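Local coordinates for tRNA (uracil(54)-C(5))-methyltransferase (Pyrococcus abyssi, PDB 2JJQ), which catalyses the transfer of a methyl group from S-adenosyl-L-methionine to C5 of uridine 54 in tRNA, forming 5-methyluridine, at residues Val282-Glu287 / Ile403-Ala408; Glu287-Glu292 / Thr356-Pro361; Leu295-Gly300 / Pro368-Arg373. All blocks are in the same frame, centred on the assembly; numbering follows the deposited sequence.

Followed from the N terminus, helix 275-288 comes first and serves two contacts. Its C-terminal half meets strand 403-409 in contact 1, which closes a long loop of 115 intervening residues; its last turn runs into contact 2, where 287-292 meets strand 356-359. Glu287 belongs to both. Strand 293-297 follows at once and packs on helix 368-377 in contact 3. Contacts 2 and 3 both lie within the span closed by contact 1, and they cross each other, since their segments alternate along the chain. Together they tie the two faces of the methyltransferase sheet to its helices, and contacts 2 and 3 both reach S-adenosyl-L-homocysteine.

Contact 1: residues Val282-Glu287 / Ile403-Ala408; sequences VRKVSE and IDEIVA
Lys284 spans the gap between helix 275-288 and strand 403-409, and its CE lies 3.8 Å from CG2 of Val407. The two side chains cross at about a right angle, the methyl of the valine meeting the methylene next to the ammonium group. Lysine suits this place because its long apolar stem can cover a beta-branched neighbour while its charged end goes on toward water. The stem starts with CG anti to the backbone N (chi1 -175°), is turned aside about the CB-CG bond (chi2 76°), then runs extended to NZ. Val407 turns CG2 to the lysine from beside its own backbone N.

Beyond the valine, Lys284 NZ comes to 4.5 Å from Glu405 OE1, too far for a salt bridge. A water fills in between them: it donates to Glu405 OE1 at 2.7 Å and accepts a weak bond from Lys284 NZ at 3.4 Å. Glu405 and Val407 are two apart on the strand, and alternation puts both on the side of the sheet that faces the helix, while Ile406 between them turns to the other side. The setting is the class I methyltransferase fold, in which helices pack on both faces of a central sheet; here one of them meets a strand near the sheet's edge. At Asp404 and Glu405, which both face Lys423 of strand 419-424, the strand has a classic beta bulge.

One residue before Lys284, Arg283 O accepts twice, from Glu287 N at 3.0 Å in the helical pattern and from Ser286 OG at 2.7 Å. Arg283 itself makes a salt bridge with Asp259, and Val285 packs on Phe304 of helix 303-310. Val407 also touches Glu117 and Val119 of the neighbouring strand 117-119.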
loop_
_atom_site.group_PDB
_atom_site.type_symbol
_atom_site.label_atom_id
_atom_site.label_comp_id
_atom_site.label_asym_id
_atom_site.label_seq_id
_atom_site.Cartn_x
_atom_site.Cartn_y
_atom_site.Cartn_z
ATOM N N VAL A 282 2.299 1.688 -13.723
ATOM C CA VAL A 282 1.350 1.622 -14.868
ATOM C C VAL A 282 2.109 1.715 -16.188
ATOM O O VAL A 282 1.723 1.086 -17.138
ATOM C CB VAL A 282 0.204 2.666 -14.811
ATOM C CG1 VAL A 282 -0.629 2.420 -13.559
ATOM C CG2 VAL A 282 0.719 4.128 -14.774
ATOM N N ARG A 283 3.176 2.515 -16.238
ATOM C CA ARG A 283 3.971 2.599 -17.482
ATOM C C ARG A 283 4.584 1.236 -17.762
ATOM O O ARG A 283 4.569 0.778 -18.920
ATOM C CB ARG A 283 5.071 3.634 -17.320
ATOM C CG ARG A 283 4.524 5.054 -17.311
ATOM C CD ARG A 283 5.755 5.994 -17.149
ATOM N NE ARG A 283 5.337 7.393 -17.117
ATOM C CZ ARG A 283 6.207 8.383 -16.919
ATOM N NH1 ARG A 283 7.517 8.078 -16.739
ATOM N NH2 ARG A 283 5.783 9.647 -16.894
ATOM N N LYS A 284 5.091 0.588 -16.702
ATOM C CA LYS A 284 5.793 -0.698 -16.897
ATOM C C LYS A 284 4.832 -1.733 -17.397
ATOM O O LYS A 284 5.174 -2.461 -18.309
ATOM C CB LYS A 284 6.457 -1.228 -15.615
ATOM C CG LYS A 284 7.309 -2.514 -15.851
ATOM C CD LYS A 284 8.652 -2.022 -16.549
ATOM C CE LYS A 284 9.577 -3.071 -17.006
ATOM N NZ LYS A 284 10.660 -2.349 -17.806
ATOM N N VAL A 285 3.654 -1.834 -16.766
ATOM C CA VAL A 285 2.624 -2.750 -17.255
ATOM C C VAL A 285 2.280 -2.476 -18.710
ATOM O O VAL A 285 2.211 -3.431 -19.513
ATOM C CB VAL A 285 1.377 -2.761 -16.364
ATOM C CG1 VAL A 285 0.230 -3.605 -17.008
ATOM C CG2 VAL A 285 1.791 -3.297 -14.918
ATOM N N SER A 286 2.128 -1.204 -19.075
ATOM C CA SER A 286 1.727 -0.882 -20.456
ATOM C C SER A 286 2.822 -1.294 -21.425
ATOM O O SER A 286 2.543 -1.520 -22.606
ATOM C CB SER A 286 1.396 0.606 -20.667
ATOM O OG SER A 286 2.554 1.389 -20.587
ATOM N N GLU A 287 4.059 -1.324 -20.948
ATOM C CA GLU A 287 5.200 -1.671 -21.800
ATOM C C GLU A 287 5.329 -3.187 -22.046
ATOM O O GLU A 287 5.821 -3.628 -23.103
ATOM C CB GLU A 287 6.483 -1.113 -21.191
ATOM C CG GLU A 287 6.502 0.382 -21.404
ATOM C CD GLU A 287 7.526 1.125 -20.574
ATOM O OE1 GLU A 287 8.323 0.488 -19.831
ATOM O OE2 GLU A 287 7.502 2.379 -20.670
ATOM N N ILE A 403 9.506 -16.924 -17.065
ATOM C CA ILE A 403 9.670 -15.472 -16.859
ATOM C C ILE A 403 10.481 -14.888 -18.012
ATOM O O ILE A 403 11.654 -15.237 -18.235
ATOM C CB ILE A 403 10.359 -15.203 -15.490
ATOM C CG1 ILE A 403 9.463 -15.755 -14.392
ATOM C CG2 ILE A 403 10.602 -13.713 -15.277
ATOM C CD1 ILE A 403 10.173 -15.829 -13.086
ATOM N N ASP A 404 9.837 -14.047 -18.805
ATOM C CA ASP A 404 10.471 -13.450 -19.953
ATOM C C ASP A 404 11.226 -12.186 -19.513
ATOM O O ASP A 404 12.391 -11.970 -19.886
ATOM C CB ASP A 404 9.388 -13.106 -20.981
ATOM C CG ASP A 404 9.930 -12.348 -22.164
ATOM O OD1 ASP A 404 11.087 -12.646 -22.526
ATOM O OD2 ASP A 404 9.197 -11.510 -22.769
ATOM N N GLU A 405 10.565 -11.372 -18.693
ATOM C CA GLU A 405 11.166 -10.135 -18.149
ATOM C C GLU A 405 10.617 -9.974 -16.745
ATOM O O GLU A 405 9.527 -10.403 -16.469
ATOM C CB GLU A 405 10.721 -8.904 -18.902
ATOM C CG GLU A 405 11.552 -8.473 -20.040
ATOM C CD GLU A 405 10.986 -7.225 -20.670
ATOM O OE1 GLU A 405 11.214 -6.108 -20.143
ATOM O OE2 GLU A 405 10.279 -7.379 -21.683
ATOM N N ILE A 406 11.389 -9.349 -15.869
ATOM C CA ILE A 406 10.905 -9.084 -14.500
ATOM C C ILE A 406 11.667 -7.919 -13.895
ATOM O O ILE A 406 12.906 -7.786 -14.088
ATOM C CB ILE A 406 11.040 -10.350 -13.595
ATOM C CG1 ILE A 406 10.393 -10.140 -12.230
ATOM C CG2 ILE A 406 12.499 -10.720 -13.388
ATOM C CD1 ILE A 406 10.245 -11.498 -11.475
ATOM N N VAL A 407 10.947 -7.062 -13.170
ATOM C CA VAL A 407 11.561 -5.963 -12.455
ATOM C C VAL A 407 10.769 -5.791 -11.169
ATOM O O VAL A 407 9.619 -6.165 -11.119
ATOM C CB VAL A 407 11.459 -4.678 -13.294
ATOM C CG1 VAL A 407 12.411 -3.657 -12.788
ATOM C CG2 VAL A 407 11.835 -5.002 -14.707
ATOM N N ALA A 408 11.407 -5.280 -10.122
ATOM C CA ALA A 408 10.741 -4.922 -8.875
ATOM C C ALA A 408 10.726 -3.416 -8.790
ATOM O O ALA A 408 11.658 -2.751 -9.250
ATOM C CB ALA A 408 11.510 -5.451 -7.659
HETATM O O HOH W 1 11.143 -3.493 -20.942
#

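Contact 2: residues Glu287-Glu292 / Thr356-Pro361; sequences ELVEGE and TVIVDP. With SAH (S-adenosyl-L-homocysteine), chain B.
Thr356 OG1 donates a hydrogen bond of 2.8 Å to Glu290 O, arriving in the carbonyl plane on a lone pair, with a C=O...O angle of 122°. Thr356 OG1 also lies 2.9 Å from Glu290 N. Threonine fits because it offers two different faces: OG1 meets the peptide groups of Glu290, while its methyl CG2 packs 3.8 Å from CB of Val289. With OG1 anti to the carbonyl carbon and CG2 anti to the backbone N (chi1 -69°), both branches are brought onto the turn that follows the helix. Val289, the first residue to leave helical geometry, also sets CG1 4.1 Å from Ile358 CD1, the two side chains meeting at a slant.

Just past the C-terminal end of strand 356-359, Asp360 OD2 accepts from the amino N of S-adenosyl-L-homocysteine at 2.9 Å, as suits a carboxylate facing an amine. Placing an acidic residue there, at the S-adenosyl-L-homocysteine site, accords with the class I methyltransferase fold. Glu290 sends its carboxylate away to a salt bridge with Lys423. Val289 and Ile358 both touch Leu308 of helix 303-310, and strand 356-359 runs between strands 293-297 and 381-386.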
loop_
_atom_site.group_PDB
_atom_site.type_symbol
_atom_site.label_atom_id
_atom_site.label_comp_id
_atom_site.label_asym_id
_atom_site.label_seq_id
_atom_site.Cartn_x
_atom_site.Cartn_y
_atom_site.Cartn_z
ATOM N N GLU A 287 4.059 -1.324 -20.948
ATOM C CA GLU A 287 5.200 -1.671 -21.800
ATOM C C GLU A 287 5.329 -3.187 -22.046
ATOM O O GLU A 287 5.821 -3.628 -23.103
ATOM C CB GLU A 287 6.483 -1.113 -21.191
ATOM C CG GLU A 287 6.502 0.382 -21.404
ATOM C CD GLU A 287 7.526 1.125 -20.574
ATOM O OE1 GLU A 287 8.323 0.488 -19.831
ATOM O OE2 GLU A 287 7.502 2.379 -20.670
ATOM N N LEU A 288 4.891 -3.967 -21.073
ATOM C CA LEU A 288 5.052 -5.420 -21.091
ATOM C C LEU A 288 3.934 -6.148 -21.806
ATOM O O LEU A 288 4.154 -7.249 -22.324
ATOM C CB LEU A 288 5.130 -5.945 -19.657
ATOM C CG LEU A 288 6.422 -5.502 -18.930
ATOM C CD1 LEU A 288 6.409 -6.084 -17.509
ATOM C CD2 LEU A 288 7.720 -5.865 -19.632
ATOM N N VAL A 289 2.721 -5.599 -21.790
ATOM C CA VAL A 289 1.615 -6.317 -22.448
ATOM C C VAL A 289 1.875 -6.406 -23.974
ATOM O O VAL A 289 2.627 -5.618 -24.526
ATOM C CB VAL A 289 0.245 -5.677 -22.171
ATOM C CG1 VAL A 289 0.023 -5.510 -20.625
ATOM C CG2 VAL A 289 0.153 -4.255 -22.789
ATOM N N GLU A 290 1.196 -7.332 -24.628
ATOM C CA GLU A 290 1.292 -7.511 -26.081
ATOM C C GLU A 290 -0.096 -7.673 -26.683
ATOM O O GLU A 290 -0.999 -8.228 -26.074
ATOM C CB GLU A 290 2.168 -8.719 -26.433
ATOM C CG GLU A 290 3.649 -8.496 -26.103
ATOM C CD GLU A 290 4.544 -9.618 -26.552
ATOM O OE1 GLU A 290 4.102 -10.481 -27.330
ATOM O OE2 GLU A 290 5.712 -9.640 -26.120
ATOM N N GLY A 291 -0.245 -7.220 -27.931
ATOM C CA GLY A 291 -1.484 -7.433 -28.642
ATOM C C GLY A 291 -2.463 -6.297 -28.428
ATOM O O GLY A 291 -2.067 -5.183 -28.144
ATOM N N GLU A 292 -3.753 -6.579 -28.553
ATOM C CA GLU A 292 -4.749 -5.519 -28.435
ATOM C C GLU A 292 -5.758 -5.798 -27.324
ATOM O O GLU A 292 -6.228 -4.862 -26.617
ATOM C CB GLU A 292 -5.526 -5.417 -29.737
ATOM C CG GLU A 292 -6.446 -4.249 -29.734
ATOM C CD GLU A 292 -5.759 -2.884 -29.480
ATOM O OE1 GLU A 292 -4.524 -2.721 -29.688
ATOM O OE2 GLU A 292 -6.483 -1.947 -29.104
ATOM N N THR A 356 -3.234 -10.639 -23.862
ATOM C CA THR A 356 -2.473 -10.562 -22.632
ATOM C C THR A 356 -3.405 -10.644 -21.468
ATOM O O THR A 356 -4.476 -10.065 -21.517
ATOM C CB THR A 356 -1.681 -9.218 -22.543
ATOM O OG1 THR A 356 -0.660 -9.227 -23.516
ATOM C CG2 THR A 356 -0.975 -9.083 -21.184
ATOM N N VAL A 357 -3.023 -11.371 -20.410
ATOM C CA VAL A 357 -3.825 -11.358 -19.206
ATOM C C VAL A 357 -2.943 -10.761 -18.092
ATOM O O VAL A 357 -1.851 -11.259 -17.820
ATOM C CB VAL A 357 -4.299 -12.802 -18.788
ATOM C CG1 VAL A 357 -4.927 -12.765 -17.402
ATOM C CG2 VAL A 357 -5.319 -13.369 -19.788
ATOM N N ILE A 358 -3.443 -9.741 -17.405
ATOM C CA ILE A 358 -2.718 -9.157 -16.251
ATOM C C ILE A 358 -3.346 -9.705 -15.014
ATOM O O ILE A 358 -4.580 -9.707 -14.904
ATOM C CB ILE A 358 -2.919 -7.650 -16.206
ATOM C CG1 ILE A 358 -2.443 -7.058 -17.537
ATOM C CG2 ILE A 358 -2.136 -7.024 -15.017
ATOM C CD1 ILE A 358 -2.879 -5.601 -17.668
ATOM N N VAL A 359 -2.526 -10.184 -14.087
ATOM C CA VAL A 359 -3.082 -10.612 -12.789
ATOM C C VAL A 359 -2.392 -9.892 -11.650
ATOM O O VAL A 359 -1.181 -9.811 -11.637
ATOM C CB VAL A 359 -2.976 -12.145 -12.589
ATOM C CG1 VAL A 359 -3.900 -12.881 -13.603
ATOM C CG2 VAL A 359 -1.562 -12.648 -12.676
ATOM N N ASP A 360 -3.174 -9.387 -10.690
ATOM C CA ASP A 360 -2.624 -8.686 -9.526
ATOM C C ASP A 360 -3.353 -9.266 -8.329
ATOM O O ASP A 360 -4.179 -8.608 -7.754
ATOM C CB ASP A 360 -2.925 -7.164 -9.638
ATOM C CG ASP A 360 -2.130 -6.327 -8.638
ATOM O OD1 ASP A 360 -1.423 -6.934 -7.809
ATOM O OD2 ASP A 360 -2.269 -5.062 -8.682
ATOM N N PRO A 361 -3.087 -10.529 -8.001
ATOM C CA PRO A 361 -3.930 -11.233 -7.045
ATOM C C PRO A 361 -3.810 -10.744 -5.622
ATOM O O PRO A 361 -2.884 -9.991 -5.317
ATOM C CB PRO A 361 -3.407 -12.685 -7.118
ATOM C CG PRO A 361 -1.986 -12.591 -7.582
ATOM C CD PRO A 361 -2.028 -11.389 -8.559
HETATM N N SAH B . -4.826 -4.094 -9.638
HETATM C CA SAH B . -5.524 -3.479 -8.462
HETATM C CB SAH B . -5.055 -4.108 -7.151
HETATM C CG SAH B . -5.434 -5.567 -7.025
HETATM S SD SAH B . -5.458 -5.954 -5.267
HETATM C C SAH B . -5.161 -2.012 -8.420
HETATM O O SAH B . -5.721 -1.194 -7.673
HETATM O OXT SAH B . -4.253 -1.620 -9.138
HETATM C "C5'" SAH B . -6.142 -7.587 -5.397
HETATM C "C4'" SAH B . -7.614 -7.513 -5.840
HETATM O "O4'" SAH B . -8.254 -8.815 -5.793
HETATM C "C3'" SAH B . -8.490 -6.608 -4.975
HETATM O "O3'" SAH B . -9.003 -5.541 -5.798
HETATM C "C2'" SAH B . -9.599 -7.547 -4.435
HETATM O "O2'" SAH B . -10.907 -6.975 -4.346
HETATM C "C1'" SAH B . -9.644 -8.649 -5.452
HETATM N N9 SAH B . -9.948 -10.002 -5.000
HETATM C C8 SAH B . -9.608 -10.590 -3.828
HETATM N N7 SAH B . -9.978 -11.898 -3.868
HETATM C C5 SAH B . -10.516 -12.149 -5.072
HETATM C C6 SAH B . -11.095 -13.315 -5.772
HETATM N N6 SAH B . -11.149 -14.492 -5.100
HETATM N N1 SAH B . -11.549 -13.121 -7.053
HETATM C C2 SAH B . -11.482 -11.929 -7.685
HETATM N N3 SAH B . -10.981 -10.838 -7.088
HETATM C C4 SAH B . -10.489 -10.901 -5.828
#

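Contact 3: residues Leu295-Gly300 / Pro368-Arg373; sequences LDMYSG and PRLVKR. With SAH (S-adenosyl-L-homocysteine), chain B.
Tyr298 meets Leu370 at the far end of its ring, and its other atoms follow the bound S-adenosyl-L-homocysteine. Tyr298 CB lies 3.7 Å from the ribose O4' of the ligand. With CG anti to the carbonyl carbon (chi1 -50°), the ring swings out past the ribose, and Tyr298 CD1 comes to 3.6 Å from N3 of the adenine. CE1 continues along the same base, near C2 and N3. On the other flank Tyr298 CE2 is 4.0 Å from Leu370 CD2, which approaches obliquely. At the tip, Tyr298 OH lies 3.3 Å from Leu370 CD2, while its hydrogen-bonding partner is Asp346 OD2. Tyrosine suits the site because a broad ring can lie against ribose and adenine on one side and Leu370 on the other, while its hydroxyl reaches Asp346.

Met297 CE lies 4.1 Å above the ring plane of Tyr298, over its centre, and also 3.9 Å from ligand C2. Its CG touches Leu370 CD2, so a single leucine methyl serves both residues. The flexible thioether can bend between base, ring and helix. Leu370 sends its CG anti to the backbone N (chi1 174°), the branch pointing from the helix toward the sheet.

The backbone adds a polar link: Tyr298 O accepts from the ligand's amino N at 3.1 Å. Gly300 then lies against the ribose, its CA 3.5 Å from O3'; glycine readily takes the positive phi found here, and a side chain would also crowd the ligand's carboxylate O. This turn after a strand, with glycines at Gly300, Gly302 and Gly305, is consistent with the glycine-rich loop of Rossmann-type methyltransferases. Strand 293-297 lies between strands 356-359 and 314-319, and helix 368-377 covers it through Leu370 while Arg373 bonds to Arg347 O.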
loop_
_atom_site.group_PDB
_atom_site.type_symbol
_atom_site.label_atom_id
_atom_site.label_comp_id
_atom_site.label_asym_id
_atom_site.label_seq_id
_atom_site.Cartn_x
_atom_site.Cartn_y
_atom_site.Cartn_z
ATOM N N LEU A 295 -6.929 -8.574 -20.652
ATOM C CA LEU A 295 -7.741 -8.783 -19.423
ATOM C C LEU A 295 -7.000 -8.220 -18.209
ATOM O O LEU A 295 -5.851 -8.595 -17.978
ATOM C CB LEU A 295 -8.008 -10.264 -19.168
ATOM C CG LEU A 295 -8.617 -10.677 -17.825
ATOM C CD1 LEU A 295 -9.998 -10.079 -17.689
ATOM C CD2 LEU A 295 -8.721 -12.200 -17.869
ATOM N N ASP A 296 -7.658 -7.328 -17.460
ATOM C CA ASP A 296 -7.131 -6.752 -16.226
ATOM C C ASP A 296 -7.831 -7.544 -15.087
ATOM O O ASP A 296 -8.900 -7.127 -14.568
ATOM C CB ASP A 296 -7.423 -5.237 -16.158
ATOM C CG ASP A 296 -6.799 -4.540 -14.914
ATOM O OD1 ASP A 296 -5.918 -5.182 -14.261
ATOM O OD2 ASP A 296 -7.169 -3.346 -14.640
ATOM N N MET A 297 -7.215 -8.664 -14.691
ATOM C CA MET A 297 -7.778 -9.555 -13.674
ATOM C C MET A 297 -7.345 -9.074 -12.272
ATOM O O MET A 297 -6.181 -8.725 -12.073
ATOM C CB MET A 297 -7.378 -11.018 -13.968
ATOM C CG MET A 297 -8.047 -12.041 -12.973
ATOM S SD MET A 297 -9.838 -11.802 -12.910
ATOM C CE MET A 297 -10.265 -12.566 -11.343
ATOM N N TYR A 298 -8.273 -9.121 -11.314
ATOM C CA TYR A 298 -8.103 -8.488 -10.003
ATOM C C TYR A 298 -7.859 -6.982 -10.239
ATOM O O TYR A 298 -6.946 -6.403 -9.691
ATOM C CB TYR A 298 -6.925 -9.078 -9.254
ATOM C CG TYR A 298 -6.889 -10.609 -9.188
ATOM C CD1 TYR A 298 -7.655 -11.299 -8.251
ATOM C CD2 TYR A 298 -6.025 -11.343 -10.015
ATOM C CE1 TYR A 298 -7.614 -12.686 -8.181
ATOM C CE2 TYR A 298 -5.945 -12.711 -9.913
ATOM C CZ TYR A 298 -6.743 -13.370 -8.999
ATOM O OH TYR A 298 -6.632 -14.730 -8.916
ATOM N N SER A 299 -8.739 -6.364 -11.024
ATOM C CA SER A 299 -8.510 -4.953 -11.497
ATOM C C SER A 299 -8.585 -3.937 -10.390
ATOM O O SER A 299 -8.138 -2.796 -10.543
ATOM C CB SER A 299 -9.559 -4.569 -12.538
ATOM O OG SER A 299 -10.850 -4.529 -11.936
ATOM N N GLY A 300 -9.226 -4.288 -9.280
ATOM C CA GLY A 300 -9.568 -3.222 -8.322
ATOM C C GLY A 300 -10.267 -2.101 -9.057
ATOM O O GLY A 300 -11.137 -2.335 -9.916
ATOM N N PRO A 368 -6.264 -21.840 -7.922
ATOM C CA PRO A 368 -5.894 -22.996 -8.774
ATOM C C PRO A 368 -6.709 -23.166 -10.054
ATOM O O PRO A 368 -6.143 -23.535 -11.102
ATOM C CB PRO A 368 -6.093 -24.188 -7.813
ATOM C CG PRO A 368 -5.644 -23.590 -6.460
ATOM C CD PRO A 368 -6.296 -22.201 -6.487
ATOM N N ARG A 369 -8.007 -22.907 -10.003
ATOM C CA ARG A 369 -8.860 -22.995 -11.197
ATOM C C ARG A 369 -8.472 -21.972 -12.271
ATOM O O ARG A 369 -8.561 -22.233 -13.459
ATOM C CB ARG A 369 -10.348 -22.829 -10.859
ATOM C CG ARG A 369 -10.952 -24.089 -10.230
ATOM C CD ARG A 369 -12.404 -23.935 -9.778
ATOM N NE ARG A 369 -12.905 -25.230 -9.311
ATOM C CZ ARG A 369 -14.016 -25.396 -8.595
ATOM N NH1 ARG A 369 -14.750 -24.334 -8.240
ATOM N NH2 ARG A 369 -14.394 -26.627 -8.225
ATOM N N LEU A 370 -8.074 -20.790 -11.837
ATOM C CA LEU A 370 -7.625 -19.758 -12.774
ATOM C C LEU A 370 -6.294 -20.220 -13.385
ATOM O O LEU A 370 -6.080 -20.061 -14.588
ATOM C CB LEU A 370 -7.435 -18.429 -12.018
ATOM C CG LEU A 370 -6.819 -17.318 -12.873
ATOM C CD1 LEU A 370 -7.597 -17.069 -14.180
ATOM C CD2 LEU A 370 -6.751 -16.010 -12.005
ATOM N N VAL A 371 -5.377 -20.769 -12.571
ATOM C CA VAL A 371 -4.147 -21.311 -13.173
ATOM C C VAL A 371 -4.383 -22.419 -14.210
ATOM O O VAL A 371 -3.780 -22.408 -15.298
ATOM C CB VAL A 371 -2.905 -21.540 -12.208
ATOM C CG1 VAL A 371 -3.041 -20.976 -10.749
ATOM C CG2 VAL A 371 -2.067 -22.807 -12.486
ATOM N N LYS A 372 -5.316 -23.315 -13.904
ATOM C CA LYS A 372 -5.720 -24.322 -14.913
ATOM C C LYS A 372 -6.224 -23.695 -16.212
ATOM O O LYS A 372 -5.858 -24.124 -17.337
ATOM C CB LYS A 372 -6.806 -25.234 -14.343
ATOM C CG LYS A 372 -6.310 -26.082 -13.158
ATOM C CD LYS A 372 -7.261 -27.207 -12.816
ATOM C CE LYS A 372 -6.741 -28.053 -11.643
ATOM N NZ LYS A 372 -7.573 -29.310 -11.500
ATOM N N ARG A 373 -7.067 -22.666 -16.068
ATOM C CA ARG A 373 -7.668 -22.009 -17.214
ATOM C C ARG A 373 -6.602 -21.305 -18.047
ATOM O O ARG A 373 -6.613 -21.382 -19.277
ATOM C CB ARG A 373 -8.744 -21.039 -16.767
ATOM C CG ARG A 373 -10.023 -21.732 -16.335
ATOM C CD ARG A 373 -11.053 -20.712 -15.895
ATOM N NE ARG A 373 -12.322 -21.404 -15.804
ATOM C CZ ARG A 373 -12.989 -21.568 -14.672
ATOM N NH1 ARG A 373 -12.512 -21.039 -13.546
ATOM N NH2 ARG A 373 -14.142 -22.240 -14.674
HETATM N N SAH B . -4.826 -4.094 -9.638
HETATM C CA SAH B . -5.524 -3.479 -8.462
HETATM C CB SAH B . -5.055 -4.108 -7.151
HETATM C CG SAH B . -5.434 -5.567 -7.025
HETATM S SD SAH B . -5.458 -5.954 -5.267
HETATM C C SAH B . -5.161 -2.012 -8.420
HETATM O O SAH B . -5.721 -1.194 -7.673
HETATM O OXT SAH B . -4.253 -1.620 -9.138
HETATM C "C5'" SAH B . -6.142 -7.587 -5.397
HETATM C "C4'" SAH B . -7.614 -7.513 -5.840
HETATM O "O4'" SAH B . -8.254 -8.815 -5.793
HETATM C "C3'" SAH B . -8.490 -6.608 -4.975
HETATM O "O3'" SAH B . -9.003 -5.541 -5.798
HETATM C "C2'" SAH B . -9.599 -7.547 -4.435
HETATM O "O2'" SAH B . -10.907 -6.975 -4.346
HETATM C "C1'" SAH B . -9.644 -8.649 -5.452
HETATM N N9 SAH B . -9.948 -10.002 -5.000
HETATM C C8 SAH B . -9.608 -10.590 -3.828
HETATM N N7 SAH B . -9.978 -11.898 -3.868
HETATM C C5 SAH B . -10.516 -12.149 -5.072
HETATM C C6 SAH B . -11.095 -13.315 -5.772
HETATM N N6 SAH B . -11.149 -14.492 -5.100
HETATM N N1 SAH B . -11.549 -13.121 -7.053
HETATM C C2 SAH B . -11.482 -11.929 -7.685
HETATM N N3 SAH B . -10.981 -10.838 -7.088
HETATM C C4 SAH B . -10.489 -10.901 -5.828
#